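PDB 6HFX: cell division protein FtsX from Streptococcus pneumoniae, which forms, with FtsE, the ABC transporter complex FtsEX of cell division, and interacts through its large extracellular loop with the peptidoglycan hydrolase PcsB. Local coordinates for residues 48-53 / 87-92. Numbering follows the deposited sequence.
Sequences TVKSVT and IVEANA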
ATOM      1  N   THR A  48     -17.969   3.177  -0.390  1.00 61.97           N
ATOM      2  CA  THR A  48     -17.725   2.832  -1.781  1.00 66.65           C
ATOM      3  C   THR A  48     -16.593   1.839  -1.955  1.00 61.78           C
ATOM      4  O   THR A  48     -16.260   1.519  -3.092  1.00 63.59           O
ATOM      5  CB  THR A  48     -17.374   4.075  -2.604  1.00 65.02           C
ATOM      6  OG1 THR A  48     -16.384   4.828  -1.895  1.00 59.78           O
ATOM      7  CG2 THR A  48     -18.594   4.941  -2.883  1.00 60.32           C
ATOM      8  N   VAL A  49     -15.969   1.363  -0.884  1.00 65.18           N
ATOM      9  CA  VAL A  49     -14.858   0.428  -1.018  1.00 57.67           C
ATOM     10  C   VAL A  49     -15.354  -0.988  -0.749  1.00 62.18           C
ATOM     11  O   VAL A  49     -16.162  -1.226   0.159  1.00 61.47           O
ATOM     12  CB  VAL A  49     -13.682   0.799  -0.097  1.00 54.10           C
ATOM     13  CG1 VAL A  49     -12.541  -0.137  -0.356  1.00 42.54           C
ATOM     14  CG2 VAL A  49     -13.250   2.271  -0.308  1.00 53.57           C
ATOM     15  N   LYS A  50     -14.882  -1.926  -1.565  1.00 63.73           N
ATOM     16  CA  LYS A  50     -15.236  -3.332  -1.481  1.00 63.20           C
ATOM     17  C   LYS A  50     -14.131  -4.192  -0.878  1.00 60.90           C
ATOM     18  O   LYS A  50     -14.432  -5.106  -0.105  1.00 68.45           O
ATOM     19  CB  LYS A  50     -15.593  -3.867  -2.865  1.00 66.84           C
ATOM     20  CG  LYS A  50     -15.781  -5.357  -2.868  1.00 77.50           C
ATOM     21  CD  LYS A  50     -16.237  -5.843  -4.206  1.00 84.39           C
ATOM     22  CE  LYS A  50     -16.209  -7.345  -4.251  1.00 93.74           C
ATOM     23  NZ  LYS A  50     -16.455  -7.779  -5.646  1.00 98.42           N
ATOM     24  N   SER A  51     -12.863  -3.937  -1.213  1.00 55.47           N
ATOM     25  CA  SER A  51     -11.752  -4.651  -0.588  1.00 42.85           C
ATOM     26  C   SER A  51     -10.500  -3.784  -0.582  1.00 41.33           C
ATOM     27  O   SER A  51     -10.321  -2.920  -1.443  1.00 44.39           O
ATOM     28  CB  SER A  51     -11.429  -5.959  -1.301  1.00 39.15           C
ATOM     29  OG  SER A  51     -10.776  -5.669  -2.538  1.00 44.25           O
ATOM     30  N   VAL A  52      -9.618  -4.063   0.381  1.00 43.41           N
ATOM     31  CA  VAL A  52      -8.371  -3.331   0.578  1.00 33.96           C
ATOM     32  C   VAL A  52      -7.281  -4.359   0.874  1.00 33.42           C
ATOM     33  O   VAL A  52      -7.279  -4.978   1.947  1.00 40.67           O
ATOM     34  CB  VAL A  52      -8.500  -2.300   1.705  1.00 34.84           C
ATOM     35  CG1 VAL A  52      -7.265  -1.378   1.813  1.00 38.50           C
ATOM     36  CG2 VAL A  52      -9.768  -1.485   1.486  1.00 40.35           C
ATOM     37  N   THR A  53      -6.363  -4.562  -0.076  1.00 32.32           N
ATOM     38  CA  THR A  53      -5.384  -5.640   0.015  1.00 33.63           C
ATOM     39  C   THR A  53      -3.976  -5.061   0.149  1.00 33.32           C
ATOM     40  O   THR A  53      -3.597  -4.162  -0.608  1.00 46.94           O
ATOM     41  CB  THR A  53      -5.499  -6.571  -1.200  1.00 40.08           C
ATOM     42  OG1 THR A  53      -6.844  -7.077  -1.285  1.00 44.30           O
ATOM     43  CG2 THR A  53      -4.548  -7.747  -1.081  1.00 40.89           C
ATOM     44  N   ILE A  87      -3.991  -1.946  -2.378  1.00 48.03           N
ATOM     45  CA  ILE A  87      -4.753  -2.018  -3.618  1.00 33.50           C
ATOM     46  C   ILE A  87      -6.225  -2.091  -3.228  1.00 43.53           C
ATOM     47  O   ILE A  87      -6.675  -3.062  -2.605  1.00 41.89           O
ATOM     48  CB  ILE A  87      -4.334  -3.207  -4.486  1.00 38.05           C
ATOM     49  CG1 ILE A  87      -2.923  -2.980  -5.046  1.00 56.90           C
ATOM     50  CG2 ILE A  87      -5.289  -3.328  -5.668  1.00 44.00           C
ATOM     51  CD1 ILE A  87      -1.833  -3.625  -4.296  1.00 57.01           C
ATOM     52  N   VAL A  88      -6.968  -1.055  -3.588  1.00 44.30           N
ATOM     53  CA  VAL A  88      -8.335  -0.827  -3.142  1.00 46.76           C
ATOM     54  C   VAL A  88      -9.261  -0.994  -4.332  1.00 52.66           C
ATOM     55  O   VAL A  88      -8.968  -0.508  -5.434  1.00 48.95           O
ATOM     56  CB  VAL A  88      -8.452   0.591  -2.567  1.00 42.35           C
ATOM     57  CG1 VAL A  88      -9.812   0.852  -1.975  1.00 44.51           C
ATOM     58  CG2 VAL A  88      -7.329   0.850  -1.578  1.00 48.30           C
ATOM     59  N   GLU A  89     -10.378  -1.666  -4.118  1.00 48.24           N
ATOM     60  CA  GLU A  89     -11.367  -1.843  -5.166  1.00 42.46           C
ATOM     61  C   GLU A  89     -12.589  -1.005  -4.849  1.00 42.03           C
ATOM     62  O   GLU A  89     -13.176  -1.164  -3.775  1.00 44.99           O
ATOM     63  CB  GLU A  89     -11.771  -3.307  -5.308  1.00 49.68           C
ATOM     64  CG  GLU A  89     -13.088  -3.447  -6.069  1.00 57.86           C
ATOM     65  CD  GLU A  89     -13.593  -4.867  -6.114  1.00 69.67           C
ATOM     66  OE1 GLU A  89     -13.126  -5.700  -5.309  1.00 77.16           O
ATOM     67  OE2 GLU A  89     -14.464  -5.147  -6.951  1.00 74.88           O
ATOM     68  N   ALA A  90     -13.010  -0.168  -5.810  1.00 41.88           N
ATOM     69  CA  ALA A  90     -14.226   0.624  -5.669  1.00 44.57           C
ATOM     70  C   ALA A  90     -15.450  -0.186  -6.096  1.00 45.41           C
ATOM     71  O   ALA A  90     -15.344  -1.179  -6.817  1.00 44.20           O
ATOM     72  CB  ALA A  90     -14.141   1.912  -6.491  1.00 46.60           C
ATOM     73  N   ASN A  91     -16.623   0.214  -5.580  1.00 47.89           N
ATOM     74  CA  ASN A  91     -17.856  -0.462  -5.974  1.00 53.58           C
ATOM     75  C   ASN A  91     -18.237  -0.114  -7.405  1.00 66.75           C
ATOM     76  O   ASN A  91     -18.839  -0.936  -8.105  1.00 63.25           O
ATOM     77  CB  ASN A  91     -19.011  -0.093  -5.043  1.00 59.29           C
ATOM     78  CG  ASN A  91     -18.773  -0.508  -3.613  1.00 68.73           C
ATOM     79  OD1 ASN A  91     -19.214   0.175  -2.677  1.00 64.94           O
ATOM     80  ND2 ASN A  91     -18.072  -1.630  -3.425  1.00 63.07           N
ATOM     81  N   ALA A  92     -17.911   1.098  -7.838  1.00 69.72           N
ATOM     82  CA  ALA A  92     -18.195   1.583  -9.176  1.00 72.75           C
ATOM     83  C   ALA A  92     -17.027   2.445  -9.611  1.00 72.77           C
ATOM     84  O   ALA A  92     -16.370   3.074  -8.770  1.00 71.58           O
ATOM     85  CB  ALA A  92     -19.492   2.402  -9.230  1.00 67.34           C
TER
HETATM   86  O   HOH W   1      -8.366  -5.299  -2.934  1.00 50.28           O
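The extended side chain of K50 lies obliquely across the carboxylate of E89, its CD 3.3 Å from E89 OE1, and carries its ammonium on to a rather long salt bridge, NZ to OE2 at 3.5 Å. A classic beta bulge, K50 and S51 set against E89, accompanies the meeting: K50 (psi -40°) takes the first bulge position, and its CB points toward the other strand, bringing the side chain to E89. The K50 N-H donates almost straight to E89 O (2.9 Å), whereas E89 N returns a bond to S51 O. Beyond the bulge the antiparallel register is regular, with T53 and I87 forming a hydrogen-bonded pair. Here a water donates to I87 O (2.8 Å) and is also hydrogen-bonded to T53 OG1; the approach of S51 OG to it is unusually short and therefore doubtful. On the other face V88 spreads its two methyls: CG1 meets V49 CG1 nearly at right angles and unusually tightly (3.3 Å), while CG2 lies alongside V52 CG1 at 4.1 Å. Within this extracellular domain the contact joins strand 49-55, an outermost strand of the four-stranded antiparallel sheet, to strand 85-90, whose other edge pairs with strand 8-13 (V88 with V9) and the residue just before it (A90 with V7); helix 38-45 covers V52 and V88 through L43, and helix 96-103 packs on V49 and A90 through I99.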